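Local structure of SAP-like pentraxin (3FLP) at residues 3-8 against 188-193; 12-15 against 19-22; 37-42 against 212-217; 65-70 against 85-90; 114-119 against 176-181. The protein binds two calcium ions per subunit and, as an invertebrate lectin of the pentraxin family, probably recognises sugars as a doubly stacked heptameric ring. All coordinates share one frame; numbering follows the deposited sequence.

Contact 1 of 5, residues 3-8 against 188-193; sequences DIRDVK and RPRGNV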
# COMPACT_ATOMS: atom_id res chain seq x y z
N ASP A 3 3.12 13.89 23.92
CA ASP A 3 2.16 12.95 24.49
C ASP A 3 1.78 13.37 25.92
O ASP A 3 2.64 13.81 26.69
CB ASP A 3 2.77 11.55 24.52
CG ASP A 3 1.73 10.46 24.69
OD1 ASP A 3 1.22 9.95 23.66
OD2 ASP A 3 1.41 10.11 25.84
N ILE A 4 0.51 13.20 26.27
CA ILE A 4 0.03 13.56 27.59
C ILE A 4 0.73 12.78 28.71
O ILE A 4 0.80 13.24 29.86
CB ILE A 4 -1.49 13.33 27.69
CG1 ILE A 4 -2.11 14.43 28.53
CG2 ILE A 4 -1.79 11.94 28.29
CD1 ILE A 4 -3.62 14.45 28.47
N ARG A 5 1.27 11.61 28.38
CA ARG A 5 1.97 10.80 29.37
C ARG A 5 3.31 11.41 29.78
O ARG A 5 3.88 11.01 30.78
CB ARG A 5 2.16 9.37 28.85
CG ARG A 5 0.89 8.52 28.97
CD ARG A 5 0.92 7.27 28.10
NE ARG A 5 0.98 7.61 26.68
CZ ARG A 5 0.84 6.74 25.68
NH1 ARG A 5 0.63 5.46 25.93
NH2 ARG A 5 0.92 7.17 24.42
N ASP A 6 3.79 12.38 29.00
CA ASP A 6 5.06 13.02 29.31
C ASP A 6 4.91 14.34 30.08
O ASP A 6 5.89 15.03 30.33
CB ASP A 6 5.88 13.28 28.02
CG ASP A 6 6.41 11.99 27.38
OD1 ASP A 6 7.01 11.15 28.09
OD2 ASP A 6 6.23 11.82 26.15
N VAL A 7 3.67 14.69 30.43
CA VAL A 7 3.44 15.91 31.21
C VAL A 7 4.07 15.63 32.57
O VAL A 7 4.00 14.51 33.07
CB VAL A 7 1.93 16.21 31.39
CG1 VAL A 7 1.70 17.25 32.50
CG2 VAL A 7 1.35 16.71 30.08
N LYS A 8 4.70 16.63 33.17
CA LYS A 8 5.31 16.42 34.47
C LYS A 8 4.89 17.50 35.46
O LYS A 8 4.43 18.58 35.08
CB LYS A 8 6.85 16.41 34.34
CG LYS A 8 7.47 17.79 34.22
CD LYS A 8 8.99 17.74 34.18
CE LYS A 8 9.57 19.13 33.95
NZ LYS A 8 11.06 19.11 33.88
N ARG A 188 3.94 2.02 26.79
CA ARG A 188 3.58 3.04 27.77
C ARG A 188 2.12 2.86 28.23
O ARG A 188 1.24 3.67 27.91
CB ARG A 188 3.80 4.41 27.15
CG ARG A 188 5.27 4.67 26.80
CD ARG A 188 6.11 4.88 28.06
NE ARG A 188 5.81 6.17 28.68
CZ ARG A 188 6.30 7.34 28.26
NH1 ARG A 188 7.11 7.37 27.21
NH2 ARG A 188 5.97 8.47 28.87
N PRO A 189 1.86 1.78 28.99
CA PRO A 189 0.56 1.38 29.55
C PRO A 189 -0.07 2.44 30.46
O PRO A 189 0.63 3.28 31.02
CB PRO A 189 0.90 0.12 30.34
CG PRO A 189 2.07 -0.44 29.62
CD PRO A 189 2.89 0.78 29.34
N ARG A 190 -1.39 2.36 30.59
CA ARG A 190 -2.14 3.28 31.44
C ARG A 190 -2.84 2.47 32.54
O ARG A 190 -3.53 1.50 32.25
CB ARG A 190 -3.20 4.03 30.62
CG ARG A 190 -2.66 4.77 29.41
CD ARG A 190 -3.81 5.30 28.58
NE ARG A 190 -3.35 6.03 27.40
CZ ARG A 190 -2.74 5.46 26.36
NH1 ARG A 190 -2.51 4.15 26.35
NH2 ARG A 190 -2.38 6.21 25.33
N GLY A 191 -2.66 2.88 33.79
CA GLY A 191 -3.29 2.17 34.89
C GLY A 191 -4.81 2.23 34.81
O GLY A 191 -5.36 3.19 34.27
N ASN A 192 -5.48 1.22 35.36
CA ASN A 192 -6.94 1.18 35.34
C ASN A 192 -7.55 1.92 36.53
O ASN A 192 -8.72 2.27 36.52
CB ASN A 192 -7.45 -0.28 35.31
CG ASN A 192 -7.23 -1.01 36.64
OD1 ASN A 192 -6.14 -1.01 37.20
ND2 ASN A 192 -8.28 -1.65 37.12
N VAL A 193 -6.76 2.15 37.57
CA VAL A 193 -7.23 2.88 38.75
C VAL A 193 -6.93 4.36 38.53
O VAL A 193 -7.82 5.21 38.62
CB VAL A 193 -6.52 2.37 40.02
CG1 VAL A 193 -6.98 3.17 41.23
CG2 VAL A 193 -6.83 0.89 40.23
O HOH W 1 7.45 9.76 25.32
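Arg5 and Arg188 carry most of this contact, each reaching across to the other's segment. The Arg5 chain, bent at chi3 (-64°), sets NH1 2.7 Å from the backbone O of Arg188. That bond is clearly kinked, 138° at the hydrogen, with the oxygen tilted 19° out of the guanidinium plane. Two straighter bonds govern how Arg5 is turned: side-on, its NE lies 2.7 Å from Asp3 OD2 and its NH2 2.9 Å from Asp3 OD1. Asp3 OD2 also accepts from the backbone N of Arg5, closing an Asx turn, and the two donors come from opposite faces of the carboxylate.

Arg188 folds back at chi2 and chi3, which brings its NH2 3.0 Å from Asp6 OD1. This salt bridge is nearly straight and lies in the guanidinium plane, yet it meets the carboxylate from well above its plane. A water joins Asp6 OD2 to Arg188 NH1 on the same pair. Arg190 NH2 sits over one face of the Arg5 guanidinium, 3.2 Å from Arg5 NH1; this like-charged contact is probably eased by Asp3.

In the fold, the 3-10 turn leading into strand 7-11 is thereby tied to the loop between helix 175-182 and strand 194-195. Asp165 of strand 161-169 forms a salt bridge with Arg188 NE, and Ala1 of a neighbouring subunit packs on Arg190.

Contact 2 of 5, residues 12-15 against 19-22; sequences PGTQ and FPHL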
# COMPACT_ATOMS: atom_id res chain seq x y z
N PRO A 12 8.54 21.86 43.94
CA PRO A 12 9.62 22.80 44.28
C PRO A 12 10.38 22.60 45.58
O PRO A 12 11.62 22.60 45.59
CB PRO A 12 8.92 24.16 44.25
CG PRO A 12 7.78 23.94 43.30
CD PRO A 12 7.28 22.60 43.73
N GLY A 13 9.65 22.46 46.67
CA GLY A 13 10.27 22.30 47.97
C GLY A 13 9.21 22.69 48.98
O GLY A 13 8.38 23.57 48.71
N THR A 14 9.22 22.06 50.14
CA THR A 14 8.22 22.33 51.15
C THR A 14 8.73 23.12 52.35
O THR A 14 9.84 22.91 52.84
CB THR A 14 7.59 21.00 51.64
OG1 THR A 14 6.97 20.32 50.55
CG2 THR A 14 6.55 21.27 52.72
N GLN A 15 7.90 24.05 52.81
CA GLN A 15 8.21 24.85 53.98
C GLN A 15 6.92 25.44 54.51
O GLN A 15 6.34 26.33 53.89
CB GLN A 15 9.21 25.96 53.67
CG GLN A 15 9.61 26.75 54.91
CD GLN A 15 10.80 27.65 54.69
OE1 GLN A 15 10.76 28.58 53.88
NE2 GLN A 15 11.89 27.36 55.40
N PHE A 19 2.83 23.64 51.19
CA PHE A 19 3.02 22.21 50.93
C PHE A 19 2.59 21.84 49.50
O PHE A 19 1.46 21.42 49.27
CB PHE A 19 2.21 21.36 51.93
CG PHE A 19 2.50 21.66 53.38
CD1 PHE A 19 1.85 22.70 54.04
CD2 PHE A 19 3.43 20.90 54.08
CE1 PHE A 19 2.12 22.97 55.39
CE2 PHE A 19 3.71 21.16 55.42
CZ PHE A 19 3.06 22.20 56.08
N PRO A 20 3.50 22.00 48.52
CA PRO A 20 3.10 21.65 47.15
C PRO A 20 2.62 20.20 47.08
O PRO A 20 3.27 19.29 47.60
CB PRO A 20 4.38 21.91 46.35
CG PRO A 20 5.48 21.76 47.37
CD PRO A 20 4.90 22.43 48.58
N HIS A 21 1.47 19.99 46.44
CA HIS A 21 0.92 18.64 46.33
C HIS A 21 -0.19 18.53 45.31
O HIS A 21 -0.69 19.53 44.78
CB HIS A 21 0.35 18.18 47.68
CG HIS A 21 -0.93 18.86 48.06
ND1 HIS A 21 -0.98 20.16 48.50
CD2 HIS A 21 -2.21 18.42 48.04
CE1 HIS A 21 -2.24 20.50 48.74
NE2 HIS A 21 -3.01 19.45 48.47
N LEU A 22 -0.59 17.29 45.05
CA LEU A 22 -1.69 16.99 44.15
C LEU A 22 -2.65 16.14 44.98
O LEU A 22 -2.22 15.39 45.85
CB LEU A 22 -1.22 16.15 42.96
CG LEU A 22 -0.03 16.59 42.10
CD1 LEU A 22 0.08 15.65 40.90
CD2 LEU A 22 -0.23 18.02 41.64
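Pro20 fits against the loop residues 12-14, and the closest packing is divided between its ring and that of Phe19. Thr14 splits its two branches between them. Its methyl CG2, anti to the backbone N (OG1 at chi1 -60°), approaches Phe19 CD2 obliquely at 3.4 Å. Its hydroxyl lies beside the proline instead, with OG1 3.6 Å from Pro20 CD, while the polar partner of that hydroxyl is Gln144 NE2. The backbone adds to the same packing, Gly13 O standing 3.7 Å from Pro20 CD.

Toward Pro12 the fit is slacker: the two proline rings slide past one another in opposite directions, and their nearest atoms, Pro12 CD and Pro20 CB, are 4.0 Å apart. No hydrogen bond joins the two segments, and on the solvent side the chain runs on to exposed Gln15. Next to Pro20, His21 ND1 donates to Phe19 O (2.9 Å), nearly in line with the carbonyl, at the start of strand 21-24.

These contacts close a short loop connecting strand 7-11 of one sheet to strand 21-24 of the other in the pentraxin beta-sandwich. Its Phe19 side chain lies about 9 Å from a bound calcium ion and about 6 Å from the side chain of the calcium ligand Glu154.

Contact 3 of 5, residues 37-42 against 212-217; sequences CQRIKP and SHMCSL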
# COMPACT_ATOMS: atom_id res chain seq x y z
N CYS A 37 3.24 2.87 39.62
CA CYS A 37 4.43 3.10 38.81
C CYS A 37 4.46 4.58 38.39
O CYS A 37 3.42 5.19 38.16
CB CYS A 37 4.38 2.26 37.53
SG CYS A 37 4.81 0.47 37.46
N GLN A 38 5.66 5.15 38.30
CA GLN A 38 5.81 6.53 37.86
C GLN A 38 7.27 6.88 37.60
O GLN A 38 8.18 6.18 38.03
CB GLN A 38 5.22 7.54 38.87
CG GLN A 38 6.12 7.91 40.03
CD GLN A 38 5.93 7.02 41.24
OE1 GLN A 38 4.97 7.18 41.99
NE2 GLN A 38 6.83 6.07 41.42
N ARG A 39 7.48 7.97 36.87
CA ARG A 39 8.83 8.44 36.58
C ARG A 39 9.11 9.58 37.55
O ARG A 39 8.29 10.49 37.71
CB ARG A 39 8.91 8.91 35.12
CG ARG A 39 8.71 7.76 34.12
CD ARG A 39 8.37 8.20 32.70
NE ARG A 39 7.87 7.06 31.95
CZ ARG A 39 8.62 6.05 31.52
NH1 ARG A 39 9.94 6.05 31.75
NH2 ARG A 39 8.06 5.01 30.91
N ILE A 40 10.26 9.52 38.22
CA ILE A 40 10.62 10.55 39.18
C ILE A 40 12.05 11.05 39.06
O ILE A 40 12.96 10.31 38.66
CB ILE A 40 10.43 10.07 40.66
CG1 ILE A 40 11.22 8.78 40.89
CG2 ILE A 40 8.95 9.88 40.97
CD1 ILE A 40 11.22 8.30 42.34
N LYS A 41 12.23 12.32 39.40
CA LYS A 41 13.53 12.98 39.41
C LYS A 41 13.60 13.58 40.81
O LYS A 41 13.04 14.63 41.07
CB LYS A 41 13.58 14.10 38.36
CG LYS A 41 14.86 14.92 38.42
CD LYS A 41 14.78 16.17 37.57
CE LYS A 41 14.64 15.83 36.09
NZ LYS A 41 14.73 17.06 35.26
N PRO A 42 14.28 12.89 41.74
CA PRO A 42 14.39 13.37 43.12
C PRO A 42 15.33 14.56 43.32
O PRO A 42 16.38 14.65 42.67
CB PRO A 42 14.83 12.12 43.87
CG PRO A 42 15.73 11.45 42.87
CD PRO A 42 14.98 11.60 41.57
N SER A 212 8.17 16.39 30.74
CA SER A 212 9.27 15.52 31.11
C SER A 212 10.04 15.09 29.87
O SER A 212 9.45 14.68 28.88
CB SER A 212 8.74 14.28 31.82
OG SER A 212 9.68 13.23 31.70
N HIS A 213 11.37 15.17 29.93
CA HIS A 213 12.21 14.77 28.81
C HIS A 213 13.01 13.51 29.13
O HIS A 213 14.09 13.30 28.59
CB HIS A 213 13.15 15.90 28.40
CG HIS A 213 12.43 17.12 27.92
ND1 HIS A 213 12.03 18.13 28.76
CD2 HIS A 213 11.94 17.44 26.69
CE1 HIS A 213 11.32 19.02 28.09
NE2 HIS A 213 11.26 18.63 26.83
N MET A 214 12.47 12.68 30.01
CA MET A 214 13.13 11.43 30.37
C MET A 214 13.14 10.50 29.17
O MET A 214 14.14 9.84 28.89
CB MET A 214 12.39 10.73 31.51
CG MET A 214 12.81 9.27 31.71
SD MET A 214 12.04 8.45 33.12
CE MET A 214 13.14 7.06 33.36
N CYS A 215 12.01 10.45 28.48
CA CYS A 215 11.83 9.57 27.34
C CYS A 215 11.98 10.24 25.97
O CYS A 215 12.70 9.73 25.11
CB CYS A 215 10.45 8.92 27.46
SG CYS A 215 10.29 7.72 28.83
N SER A 216 11.28 11.35 25.76
CA SER A 216 11.34 12.08 24.50
C SER A 216 11.99 13.44 24.70
O SER A 216 11.60 14.20 25.59
CB SER A 216 9.93 12.29 23.93
OG SER A 216 9.35 11.07 23.52
N LEU A 217 12.98 13.75 23.87
CA LEU A 217 13.68 15.02 23.94
C LEU A 217 12.86 16.10 23.23
O LEU A 217 13.05 17.30 23.56
CB LEU A 217 15.07 14.91 23.29
CG LEU A 217 16.08 14.00 24.01
CD1 LEU A 217 17.44 14.15 23.35
CD2 LEU A 217 16.17 14.38 25.48
OXT LEU A 217 12.05 15.72 22.38
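Arg39 meets Met214 and Cys215 along almost the whole of its side chain. From strand 33-42 it rises toward residues 212-217, with CG beside the backbone N and the chain extended from CG to NE. CB begins the contact 3.7 Å from Met214 SD, and CG comes closer to the same sulfur, at 3.5 Å. CD then stands 3.7 Å from it, so three successive carbons pass one thioether at nearly constant range. Met214 arrives across this line at about a right angle. Its own extension, CG anti to the backbone N (chi1 166°) and chi2 176°, carries SD that far from the main chain.

At NE the partner changes to the Cys215 sulfur. CZ lies 3.6 Å from Cys215 SG, which sits over one face of the guanidinium, displaced toward its rim; NH1 is closer, 3.4 Å from that SG. NH1 also points a weak hydrogen bond at Met214 SD, 3.5 Å long and 162° at the hydrogen, in the guanidinium plane. One sulfur is therefore at the edge and the other over a face.

The stronger polar partners lie beyond the two segments: Asp165 takes a salt bridge from NE, and Ala182 O accepts from NH2. Cys215 is itself held by the disulfide to Cys184. Asp165, which also pairs with the nearby Arg188, probably supplies much of the counter-charge for the buried Arg39, while the two polarisable sulfurs probably add modest electrostatic and dispersion attraction between the strand and the C-terminal tail.

Contact 4 of 5, residues 65-70 against 85-90; sequences SMYVKS and NKYISC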
# COMPACT_ATOMS: atom_id res chain seq x y z
N SER A 65 7.48 5.56 49.51
CA SER A 65 8.52 6.51 49.88
C SER A 65 9.86 6.06 49.34
O SER A 65 9.99 4.95 48.80
CB SER A 65 8.62 6.60 51.40
OG SER A 65 8.90 5.32 51.95
N MET A 66 10.85 6.92 49.48
CA MET A 66 12.19 6.60 49.01
C MET A 66 13.18 7.47 49.75
O MET A 66 12.82 8.46 50.37
CB MET A 66 12.33 6.88 47.51
CG MET A 66 12.36 8.39 47.19
SD MET A 66 13.04 8.80 45.55
CE MET A 66 14.79 8.97 45.95
N TYR A 67 14.44 7.07 49.67
CA TYR A 67 15.53 7.84 50.23
C TYR A 67 16.79 7.25 49.63
O TYR A 67 16.78 6.13 49.12
CB TYR A 67 15.53 7.84 51.76
CG TYR A 67 15.96 6.57 52.45
CD1 TYR A 67 17.30 6.28 52.66
CD2 TYR A 67 15.01 5.68 52.95
CE1 TYR A 67 17.68 5.15 53.37
CE2 TYR A 67 15.38 4.55 53.65
CZ TYR A 67 16.72 4.29 53.86
OH TYR A 67 17.08 3.16 54.56
N VAL A 68 17.87 8.03 49.65
CA VAL A 68 19.13 7.59 49.10
C VAL A 68 20.11 7.35 50.23
O VAL A 68 20.31 8.22 51.08
CB VAL A 68 19.69 8.67 48.15
CG1 VAL A 68 20.98 8.19 47.51
CG2 VAL A 68 18.64 8.99 47.09
N LYS A 69 20.71 6.16 50.27
CA LYS A 69 21.67 5.81 51.31
C LYS A 69 22.94 6.64 51.12
O LYS A 69 23.14 7.27 50.08
CB LYS A 69 22.07 4.33 51.25
CG LYS A 69 20.93 3.33 51.26
CD LYS A 69 20.15 3.35 52.55
CE LYS A 69 20.93 2.78 53.73
NZ LYS A 69 20.12 2.85 54.99
N SER A 70 23.80 6.60 52.13
CA SER A 70 25.07 7.32 52.11
C SER A 70 25.92 7.00 50.87
O SER A 70 26.58 7.88 50.32
CB SER A 70 25.86 6.99 53.38
OG SER A 70 27.08 7.72 53.43
N ASN A 85 7.42 1.14 58.03
CA ASN A 85 7.88 1.26 56.66
C ASN A 85 8.79 0.08 56.31
O ASN A 85 9.73 -0.22 57.04
CB ASN A 85 8.63 2.57 56.46
CG ASN A 85 7.70 3.77 56.44
OD1 ASN A 85 6.77 3.84 55.63
ND2 ASN A 85 7.95 4.72 57.35
N LYS A 86 8.50 -0.58 55.20
CA LYS A 86 9.30 -1.71 54.75
C LYS A 86 10.17 -1.20 53.60
O LYS A 86 9.67 -0.65 52.63
CB LYS A 86 8.41 -2.86 54.27
CG LYS A 86 7.30 -3.25 55.24
CD LYS A 86 7.86 -3.69 56.59
CE LYS A 86 6.74 -4.13 57.53
NZ LYS A 86 7.29 -4.58 58.84
N TYR A 87 11.48 -1.39 53.73
CA TYR A 87 12.41 -0.93 52.71
C TYR A 87 13.13 -2.04 51.96
O TYR A 87 13.51 -3.05 52.54
CB TYR A 87 13.46 0.01 53.35
CG TYR A 87 12.90 1.36 53.75
CD1 TYR A 87 12.61 2.32 52.79
CD2 TYR A 87 12.65 1.66 55.09
CE1 TYR A 87 12.07 3.55 53.15
CE2 TYR A 87 12.11 2.89 55.46
CZ TYR A 87 11.83 3.83 54.48
OH TYR A 87 11.28 5.05 54.83
N ILE A 88 13.31 -1.82 50.66
CA ILE A 88 14.02 -2.75 49.80
C ILE A 88 15.02 -1.91 49.04
O ILE A 88 14.65 -0.92 48.39
CB ILE A 88 13.09 -3.46 48.81
CG1 ILE A 88 12.11 -4.38 49.57
CG2 ILE A 88 13.91 -4.27 47.81
CD1 ILE A 88 11.14 -5.12 48.68
N SER A 89 16.30 -2.28 49.12
CA SER A 89 17.32 -1.51 48.42
C SER A 89 17.46 -1.95 46.97
O SER A 89 17.27 -3.12 46.63
CB SER A 89 18.66 -1.58 49.16
OG SER A 89 19.13 -2.90 49.26
N CYS A 90 17.75 -0.98 46.11
CA CYS A 90 17.91 -1.21 44.69
C CYS A 90 19.38 -1.03 44.30
O CYS A 90 20.02 -0.07 44.71
CB CYS A 90 17.05 -0.24 43.89
SG CYS A 90 15.24 -0.51 43.95
O HOH W 2 6.79 4.12 52.79
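Tyr67 and Tyr87 form the aromatic part of this contact, a T-shaped pair. The edge of Tyr67 is directed at a face of Tyr87, with the ring centroids 5.0 Å apart and the planes at 76°. Tyr67 CE2 does most of the touching: it is 3.5 Å from Tyr87 CE1 and sits above that ring, offset toward its rim. Neighbouring Tyr67 CD2 follows at 3.6 Å from the same Tyr87 CE1. Tyr67 CG lies between the backbone N and the carbonyl carbon (chi1 73°), and this rotation stands the ring up toward strand 86-90.

Polar contacts lie at two margins of the pair. Ser65 OG is 3.7 Å from Tyr87 OH and has a closer partner in a water at 2.6 Å, to which it donates. The same water donates to Asn85 OD1 at 2.9 Å, bridging the segments where no direct hydrogen bond does. At the edge of Tyr67, Lys69 NZ donates to Tyr67 OH, 3.1 Å away, lying in the ring plane.

The two strands are not neighbours in their sheet; strand 73-80 runs between them, and its Asn75 packs against Tyr67. The side chains thus reach over an intervening strand. What results is an edge-to-face aromatic contact flanked by polar groups: edge hydrogens of one ring probably meet the pi cloud of the other, and the water links Ser65 to Asn85.

Contact 5 of 5, residues 114-119 against 176-181; sequences AVYANG and HQVSTV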
# COMPACT_ATOMS: atom_id res chain seq x y z
N ALA A 114 6.99 -5.93 46.30
CA ALA A 114 8.10 -5.98 45.36
C ALA A 114 8.28 -4.59 44.76
O ALA A 114 7.31 -3.89 44.48
CB ALA A 114 7.81 -6.99 44.24
N VAL A 115 9.54 -4.17 44.60
CA VAL A 115 9.81 -2.86 44.03
C VAL A 115 10.73 -3.00 42.83
O VAL A 115 11.52 -3.96 42.74
CB VAL A 115 10.43 -1.89 45.06
CG1 VAL A 115 9.49 -1.73 46.24
CG2 VAL A 115 11.80 -2.39 45.51
N TYR A 116 10.63 -2.05 41.91
CA TYR A 116 11.42 -2.06 40.70
C TYR A 116 12.02 -0.70 40.39
O TYR A 116 11.38 0.34 40.60
CB TYR A 116 10.55 -2.50 39.53
CG TYR A 116 9.93 -3.87 39.71
CD1 TYR A 116 8.84 -4.07 40.56
CD2 TYR A 116 10.45 -4.97 39.04
CE1 TYR A 116 8.30 -5.34 40.73
CE2 TYR A 116 9.92 -6.23 39.21
CZ TYR A 116 8.85 -6.41 40.05
OH TYR A 116 8.35 -7.68 40.21
N ALA A 117 13.25 -0.70 39.89
CA ALA A 117 13.94 0.52 39.51
C ALA A 117 14.31 0.38 38.04
O ALA A 117 14.96 -0.58 37.65
CB ALA A 117 15.18 0.70 40.37
N ASN A 118 13.87 1.34 37.23
CA ASN A 118 14.13 1.33 35.80
C ASN A 118 13.71 0.02 35.13
O ASN A 118 14.39 -0.49 34.23
CB ASN A 118 15.61 1.62 35.53
CG ASN A 118 15.96 3.08 35.74
OD1 ASN A 118 15.07 3.94 35.79
ND2 ASN A 118 17.25 3.38 35.85
N GLY A 119 12.58 -0.52 35.58
CA GLY A 119 12.07 -1.75 35.00
C GLY A 119 12.70 -3.05 35.46
O GLY A 119 12.33 -4.12 34.97
N HIS A 176 7.79 -9.21 34.60
CA HIS A 176 7.84 -8.95 33.17
C HIS A 176 6.98 -7.75 32.78
O HIS A 176 7.39 -6.92 31.97
CB HIS A 176 7.37 -10.17 32.37
CG HIS A 176 7.15 -9.88 30.92
ND1 HIS A 176 8.17 -9.51 30.06
CD2 HIS A 176 6.01 -9.84 30.17
CE1 HIS A 176 7.68 -9.26 28.86
NE2 HIS A 176 6.37 -9.46 28.90
N GLN A 177 5.79 -7.66 33.36
CA GLN A 177 4.89 -6.55 33.05
C GLN A 177 5.47 -5.20 33.48
O GLN A 177 5.31 -4.20 32.77
CB GLN A 177 3.53 -6.79 33.70
CG GLN A 177 2.80 -8.00 33.12
CD GLN A 177 1.44 -8.21 33.75
OE1 GLN A 177 1.29 -8.18 34.98
NE2 GLN A 177 0.43 -8.43 32.92
N VAL A 178 6.15 -5.15 34.62
CA VAL A 178 6.73 -3.89 35.08
C VAL A 178 7.80 -3.42 34.09
O VAL A 178 7.93 -2.22 33.85
CB VAL A 178 7.35 -4.03 36.48
CG1 VAL A 178 8.04 -2.74 36.88
CG2 VAL A 178 6.27 -4.34 37.50
N SER A 179 8.54 -4.35 33.49
CA SER A 179 9.56 -3.96 32.53
C SER A 179 8.91 -3.35 31.29
O SER A 179 9.49 -2.46 30.67
CB SER A 179 10.45 -5.16 32.14
OG SER A 179 9.79 -6.03 31.25
N THR A 180 7.71 -3.81 30.93
CA THR A 180 7.04 -3.25 29.75
C THR A 180 6.46 -1.88 30.09
O THR A 180 6.22 -1.07 29.21
CB THR A 180 5.90 -4.16 29.20
OG1 THR A 180 4.81 -4.20 30.13
CG2 THR A 180 6.42 -5.57 28.97
N VAL A 181 6.24 -1.63 31.38
CA VAL A 181 5.71 -0.34 31.82
C VAL A 181 6.84 0.71 31.80
O VAL A 181 6.64 1.84 31.33
CB VAL A 181 5.14 -0.41 33.27
CG1 VAL A 181 4.77 0.98 33.77
CG2 VAL A 181 3.91 -1.32 33.31
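Val178 rests on the ring of Tyr116, and the rotamers of the two residues define the contact. Tyr116 has CG beside the backbone N (chi1 -59°), and its second torsion turns a ring face toward the helix. Val178 presents both methyls to that face. CG1, anti to the backbone N (chi1 176°), touches the root of the aromatic group, 3.6 Å from Tyr116 CG and 3.7 Å from Tyr116 CB. CG2 reaches farther along the ring: it is 4.0 Å from the ring centroid and only 13° off the normal, a CH-pi contact. The two methyls thus lie over the ring from its CG root to its centre, and the ring's hydroxyl continues to Thr175 OG1, its hydrogen-bond partner.

At the other end, backbone replaces side chain. Gly119 CA lies 4.2 Å from Ser179 CA, and Gly119 O is 3.6 Å from Ser179 CB. The positive phi of Gly119 belongs to the turn after the strand, and with no side chain there the helix can approach this closely. Ser179 OG takes the position between its own N and carbonyl carbon, which returns it to the helix: it donates to His176 O at 2.7 Å. Thr180 OG1 does likewise to Gln177 O, so both hydroxyls are satisfied within the helix.

Helix 175-182 is packed in this way on strand 112-117 and on the turn before strand 120-125. Its Val181 side chain touches His101 of strand 100-107, while Gln177 NE2 reaches His213 O of a neighbouring subunit.

Contacts 1, 3 and 5 form a connected group on one sheet. Contacts 1 and 3 have centres 11 Å apart and meet where Arg188 NH1 lies 3.6 Å from Cys215 SG; Asp165 forms salt bridges with both Arg39 and Arg188. Contact 5 adjoins contact 3, with Cys37 SG 3.7 Å from Val181 CG1. Contact 4, in the other sheet of the sandwich, packs on contact 5, Ile88 CG2 being 3.6 Å from Val115 CG2, and on contact 3 through Met66. Contact 2 adjoins contact 1 in sequence but touches none of the others; its Phe19 side chain is about 9 Å from a calcium ion, that of Ser65 in contact 4 about 11 Å.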